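Local coordinates for putative acetyltransferase (Nocardia farcinica, PDB 3D9W), which probably transfers an acetyl group from acetyl-coenzyme A to the amino nitrogen of arylamines, at residues L16-Y21 / A90-R95; L22-F27 / T47-E52. One frame throughout, in Å; residues are numbered along the deposited sequence.

Overall arrangement
Both contacts use helix 18-25: interaction 1 holds its N-terminal end against the last turns of helix 82-95, and interaction 2 packs its C-terminal end on the chain leaving helix 35-48. Both are mostly buried, but interaction 2 lies deeper, its centre about 12 Å from the chain centre against about 17 Å for interaction 1. Interaction 1 is the larger, with small alanines under leucines and a tyrosine, and an exposed arginine weakly bonded to a carbonyl at its outer margin. Interaction 2 has no hydrogen bond across it; an arginine turns one face to a backbone carbonyl while isoleucine and alanine meet beside it. Along the sequence, interaction 2 is nested inside the loop closed by interaction 1.

Interaction 1 of 2, residues L16-Y21 / A90-R95; sequences LDLDAY and AAALER
Leu16, Leu18 and Tyr21 lie against one side of helix 82-95, where Ala91 and Ala92 keep the surface low enough for larger side chains to settle on the backbone. Leu16 packs mainly through one branch: with CG anti to the backbone N (chi1 175°), CD2 touches both methyls, 4.0 Å from Ala91 CB and 3.8 Å from Ala92 CB. Tyr21 sets the CD2-CE2 side of its ring beside Ala92, CE2 lying 3.6 Å from Ala92 CB, while its hydroxyl bonds to His45. Leu18 places CD1 4.0 Å from Arg95 CB.

Helix 18-25 starts in the middle of this packing. Asp17 is its N-cap, and Asp17 OD1 accepts from Ala20 N at 2.8 Å, approached from above the carboxylate plane; the short side chain of aspartate can fold back to accept from a first-turn N-H that has no earlier carbonyl to bond.

The polar link lies at the outer margin. Arg95, bent at chi2 and chi3, curls back so that NH1 reaches Leu16 O at 2.9 Å, near the guanidinium plane but in a weak, bent bond (128°). NH1 also bonds to Gly13 O, so one nitrogen links two carbonyls to the end of helix 82-95. Leu18 CB covers one guanidinium face, 4.0 Å from Arg95 NH2.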
loop_
_atom_site.group_PDB
_atom_site.type_symbol
_atom_site.label_atom_id
_atom_site.label_comp_id
_atom_site.label_asym_id
_atom_site.label_seq_id
_atom_site.Cartn_x
_atom_site.Cartn_y
_atom_site.Cartn_z
ATOM N N LEU A 16 -3.338 -15.029 11.963
ATOM C CA LEU A 16 -2.281 -14.019 12.121
ATOM C C LEU A 16 -1.534 -14.117 13.442
ATOM O O LEU A 16 -2.132 -14.325 14.496
ATOM C CB LEU A 16 -2.875 -12.609 12.010
ATOM C CG LEU A 16 -1.951 -11.414 12.272
ATOM C CD1 LEU A 16 -1.094 -11.138 11.049
ATOM C CD2 LEU A 16 -2.782 -10.189 12.612
ATOM N N ASP A 17 -0.217 -13.979 13.389
ATOM C CA ASP A 17 0.565 -13.999 14.617
ATOM C C ASP A 17 0.575 -12.532 15.017
ATOM O O ASP A 17 1.474 -11.781 14.640
ATOM C CB ASP A 17 1.991 -14.474 14.364
ATOM C CG ASP A 17 2.811 -14.541 15.641
ATOM O OD1 ASP A 17 2.593 -13.698 16.549
ATOM O OD2 ASP A 17 3.684 -15.431 15.732
ATOM N N LEU A 18 -0.441 -12.127 15.768
ATOM C CA LEU A 18 -0.567 -10.741 16.167
ATOM C C LEU A 18 0.703 -10.157 16.768
ATOM O O LEU A 18 1.106 -9.032 16.442
ATOM C CB LEU A 18 -1.714 -10.574 17.160
ATOM C CG LEU A 18 -2.085 -9.107 17.416
ATOM C CD1 LEU A 18 -2.679 -8.483 16.147
ATOM C CD2 LEU A 18 -3.072 -9.027 18.556
ATOM N N ASP A 19 1.350 -10.919 17.634
ATOM C CA ASP A 19 2.551 -10.425 18.292
ATOM C C ASP A 19 3.766 -10.301 17.380
ATOM O O ASP A 19 4.549 -9.365 17.505
ATOM C CB ASP A 19 2.820 -11.300 19.509
ATOM C CG ASP A 19 1.604 -11.369 20.428
ATOM O OD1 ASP A 19 1.330 -10.369 21.138
ATOM O OD2 ASP A 19 0.903 -12.414 20.408
ATOM N N ALA A 20 3.926 -11.230 16.453
ATOM C CA ALA A 20 5.041 -11.126 15.533
ATOM C C ALA A 20 4.831 -9.828 14.750
ATOM O O ALA A 20 5.721 -8.986 14.656
ATOM C CB ALA A 20 5.053 -12.318 14.586
ATOM N N TYR A 21 3.629 -9.670 14.206
ATOM C CA TYR A 21 3.271 -8.497 13.425
ATOM C C TYR A 21 3.459 -7.170 14.164
ATOM O O TYR A 21 4.200 -6.297 13.704
ATOM C CB TYR A 21 1.816 -8.606 12.946
ATOM C CG TYR A 21 1.341 -7.389 12.201
ATOM C CD1 TYR A 21 1.784 -7.119 10.900
ATOM C CD2 TYR A 21 0.504 -6.464 12.818
ATOM C CE1 TYR A 21 1.399 -5.943 10.234
ATOM C CE2 TYR A 21 0.118 -5.285 12.164
ATOM C CZ TYR A 21 0.567 -5.033 10.878
ATOM O OH TYR A 21 0.181 -3.871 10.265
ATOM N N ALA A 90 -5.486 -5.900 7.313
ATOM C CA ALA A 90 -6.875 -6.224 7.626
ATOM C C ALA A 90 -6.955 -7.287 8.732
ATOM O O ALA A 90 -7.751 -7.167 9.668
ATOM C CB ALA A 90 -7.593 -6.705 6.369
ATOM N N ALA A 91 -6.128 -8.322 8.614
ATOM C CA ALA A 91 -6.090 -9.392 9.605
ATOM C C ALA A 91 -5.835 -8.819 11.000
ATOM O O ALA A 91 -6.542 -9.149 11.949
ATOM C CB ALA A 91 -5.016 -10.386 9.247
ATOM N N ALA A 92 -4.833 -7.953 11.119
ATOM C CA ALA A 92 -4.508 -7.338 12.396
ATOM C C ALA A 92 -5.675 -6.509 12.916
ATOM O O ALA A 92 -6.075 -6.635 14.072
ATOM C CB ALA A 92 -3.285 -6.468 12.253
ATOM N N LEU A 93 -6.216 -5.656 12.052
ATOM C CA LEU A 93 -7.343 -4.802 12.413
ATOM C C LEU A 93 -8.457 -5.636 13.011
ATOM O O LEU A 93 -8.943 -5.347 14.098
ATOM C CB LEU A 93 -7.871 -4.063 11.184
ATOM C CG LEU A 93 -6.955 -2.994 10.610
ATOM C CD1 LEU A 93 -7.603 -2.376 9.390
ATOM C CD2 LEU A 93 -6.691 -1.945 11.664
ATOM N N GLU A 94 -8.860 -6.674 12.291
ATOM C CA GLU A 94 -9.921 -7.557 12.748
ATOM C C GLU A 94 -9.570 -8.091 14.137
ATOM O O GLU A 94 -10.330 -7.941 15.099
ATOM C CB GLU A 94 -10.078 -8.715 11.769
ATOM C CG GLU A 94 -11.315 -9.533 11.985
ATOM C CD GLU A 94 -11.517 -10.537 10.880
ATOM O OE1 GLU A 94 -10.737 -11.509 10.810
ATOM O OE2 GLU A 94 -12.451 -10.348 10.067
ATOM N N ARG A 95 -8.397 -8.707 14.227
ATOM C CA ARG A 95 -7.921 -9.257 15.480
ATOM C C ARG A 95 -8.117 -8.322 16.666
ATOM O O ARG A 95 -8.576 -8.748 17.720
ATOM C CB ARG A 95 -6.448 -9.633 15.348
ATOM C CG ARG A 95 -6.257 -10.937 14.616
ATOM C CD ARG A 95 -6.956 -12.057 15.372
ATOM N NE ARG A 95 -6.318 -12.285 16.666
ATOM C CZ ARG A 95 -5.173 -12.941 16.834
ATOM N NH1 ARG A 95 -4.529 -13.451 15.790
ATOM N NH2 ARG A 95 -4.661 -13.070 18.048
#

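Interaction 2 of 2, residues L22-F27 / T47-E52; sequences LARIGF and TAIPFE
A Schellman motif ends helix 18-25 just where Arg24 and Ile25, in its last turn, meet Ala48, Ile49 and Pro50 of the chain leaving helix 35-48. Phe27 N bonds to Leu22 O at 2.8 Å, and a weaker bond runs from Gly26 N to Ala23 O. Gly26 occupies the C-prime position with phi 86°; at these backbone angles a CB would press on the carbonyl O of Ile25, which calls for glycine, and the chain thereby turns away from the helix axis.

The closest backbone approach is between Ile25 and Ala48. Ala48 CB lies 3.9 Å from Ile25 CA and 4.3 Å from Ile25 CB, and a single methyl lets the two main chains come this near. Beside it, Ile25 CG2 faces Ile49 CD1 at 4.3 Å, two branch ends meeting, both apolar and buried, as suits the interior.

Arg24 adds a flatter layer. Its chain leaves with CG anti to the backbone N and then bends at chi2 (-89°), which carries the aliphatic part and NE across the CD1 end of Ile49. One face of the guanidinium is turned to the Ala48 carbonyl, which lies toward the rim of the group, with Arg24 NH2 3.8 Å from Ala48 O, too far for a hydrogen bond, and 4.1 Å from Pro50 CD. Its polar grip is outside the contact: NE donates to Leu73 O, which steadies the group while its carbon chain and one face pack here. Pro50, whose ring holds phi near -73°, suits the extended exit that leads to Phe51, whose backbone pairs with Gln225 of strand 223-227.

Such helix-end packing belongs to the N-terminal helical region of the arylamine N-acetyltransferase fold.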
loop_
_atom_site.group_PDB
_atom_site.type_symbol
_atom_site.label_atom_id
_atom_site.label_comp_id
_atom_site.label_asym_id
_atom_site.label_seq_id
_atom_site.Cartn_x
_atom_site.Cartn_y
_atom_site.Cartn_z
ATOM N N LEU A 22 2.778 -7.008 15.293
ATOM C CA LEU A 22 2.873 -5.768 16.061
ATOM C C LEU A 22 4.316 -5.440 16.437
ATOM O O LEU A 22 4.710 -4.265 16.499
ATOM C CB LEU A 22 2.001 -5.857 17.319
ATOM C CG LEU A 22 0.512 -6.023 17.019
ATOM C CD1 LEU A 22 -0.268 -6.075 18.320
ATOM C CD2 LEU A 22 0.031 -4.874 16.148
ATOM N N ALA A 23 5.100 -6.489 16.670
ATOM C CA ALA A 23 6.501 -6.334 17.025
ATOM C C ALA A 23 7.267 -5.840 15.814
ATOM O O ALA A 23 8.130 -4.976 15.912
ATOM C CB ALA A 23 7.071 -7.659 17.484
ATOM N N ARG A 24 6.929 -6.390 14.661
ATOM C CA ARG A 24 7.599 -6.029 13.428
ATOM C C ARG A 24 7.388 -4.580 12.992
ATOM O O ARG A 24 8.299 -3.972 12.438
ATOM C CB ARG A 24 7.160 -6.988 12.317
ATOM C CG ARG A 24 8.012 -6.930 11.073
ATOM C CD ARG A 24 7.492 -5.902 10.100
ATOM N NE ARG A 24 8.352 -5.797 8.927
ATOM C CZ ARG A 24 9.410 -5.002 8.848
ATOM N NH1 ARG A 24 9.747 -4.231 9.874
ATOM N NH2 ARG A 24 10.126 -4.976 7.735
ATOM N N ILE A 25 6.200 -4.024 13.224
ATOM C CA ILE A 25 5.940 -2.641 12.824
ATOM C C ILE A 25 6.245 -1.675 13.947
ATOM O O ILE A 25 6.279 -0.463 13.746
ATOM C CB ILE A 25 4.483 -2.432 12.380
ATOM C CG1 ILE A 25 3.541 -2.534 13.587
ATOM C CG2 ILE A 25 4.133 -3.444 11.288
ATOM C CD1 ILE A 25 2.077 -2.269 13.241
ATOM N N GLY A 26 6.458 -2.220 15.138
ATOM C CA GLY A 26 6.786 -1.385 16.280
ATOM C C GLY A 26 5.606 -0.802 17.025
ATOM O O GLY A 26 5.678 0.308 17.547
ATOM N N PHE A 27 4.505 -1.536 17.080
ATOM C CA PHE A 27 3.350 -1.030 17.795
ATOM C C PHE A 27 3.702 -0.944 19.281
ATOM O O PHE A 27 4.525 -1.712 19.775
ATOM C CB PHE A 27 2.153 -1.955 17.596
ATOM C CG PHE A 27 0.867 -1.366 18.084
ATOM C CD1 PHE A 27 0.345 -0.220 17.487
ATOM C CD2 PHE A 27 0.198 -1.923 19.163
ATOM C CE1 PHE A 27 -0.820 0.363 17.962
ATOM C CE2 PHE A 27 -0.968 -1.344 19.645
ATOM C CZ PHE A 27 -1.479 -0.199 19.044
ATOM N N THR A 47 5.244 3.102 7.675
ATOM C CA THR A 47 6.637 3.546 7.801
ATOM C C THR A 47 7.619 2.428 8.116
ATOM O O THR A 47 8.821 2.662 8.223
ATOM C CB THR A 47 6.797 4.654 8.873
ATOM O OG1 THR A 47 6.481 4.137 10.165
ATOM C CG2 THR A 47 5.878 5.819 8.565
ATOM N N ALA A 48 7.102 1.212 8.244
ATOM C CA ALA A 48 7.936 0.065 8.550
ATOM C C ALA A 48 8.078 -0.910 7.382
ATOM O O ALA A 48 9.192 -1.330 7.054
ATOM C CB ALA A 48 7.382 -0.666 9.765
ATOM N N ILE A 49 6.957 -1.257 6.750
ATOM C CA ILE A 49 6.960 -2.226 5.652
ATOM C C ILE A 49 7.360 -1.672 4.286
ATOM O O ILE A 49 6.815 -0.664 3.846
ATOM C CB ILE A 49 5.562 -2.873 5.501
ATOM C CG1 ILE A 49 5.053 -3.347 6.866
ATOM C CG2 ILE A 49 5.626 -4.037 4.522
ATOM C CD1 ILE A 49 5.961 -4.337 7.546
ATOM N N PRO A 50 8.326 -2.319 3.602
ATOM C CA PRO A 50 8.760 -1.860 2.279
ATOM C C PRO A 50 7.704 -2.154 1.198
ATOM O O PRO A 50 6.813 -2.979 1.386
ATOM C CB PRO A 50 10.047 -2.658 2.041
ATOM C CG PRO A 50 10.556 -2.917 3.389
ATOM C CD PRO A 50 9.297 -3.283 4.140
ATOM N N PHE A 51 7.810 -1.473 0.068
ATOM C CA PHE A 51 6.890 -1.696 -1.035
ATOM C C PHE A 51 7.679 -2.284 -2.206
ATOM O O PHE A 51 8.737 -1.774 -2.564
ATOM C CB PHE A 51 6.237 -0.387 -1.445
ATOM C CG PHE A 51 5.298 -0.519 -2.595
ATOM C CD1 PHE A 51 5.779 -0.646 -3.897
ATOM C CD2 PHE A 51 3.928 -0.508 -2.385
ATOM C CE1 PHE A 51 4.909 -0.754 -4.971
ATOM C CE2 PHE A 51 3.047 -0.616 -3.451
ATOM C CZ PHE A 51 3.539 -0.739 -4.749
ATOM N N GLU A 52 7.171 -3.354 -2.806
ATOM C CA GLU A 52 7.890 -3.972 -3.909
ATOM C C GLU A 52 7.045 -4.923 -4.733
ATOM O O GLU A 52 6.060 -5.473 -4.246
ATOM C CB GLU A 52 9.085 -4.739 -3.369
ATOM C CG GLU A 52 8.685 -5.703 -2.291
ATOM C CD GLU A 52 9.429 -6.990 -2.388
ATOM O OE1 GLU A 52 9.362 -7.605 -3.466
ATOM O OE2 GLU A 52 10.076 -7.387 -1.396
#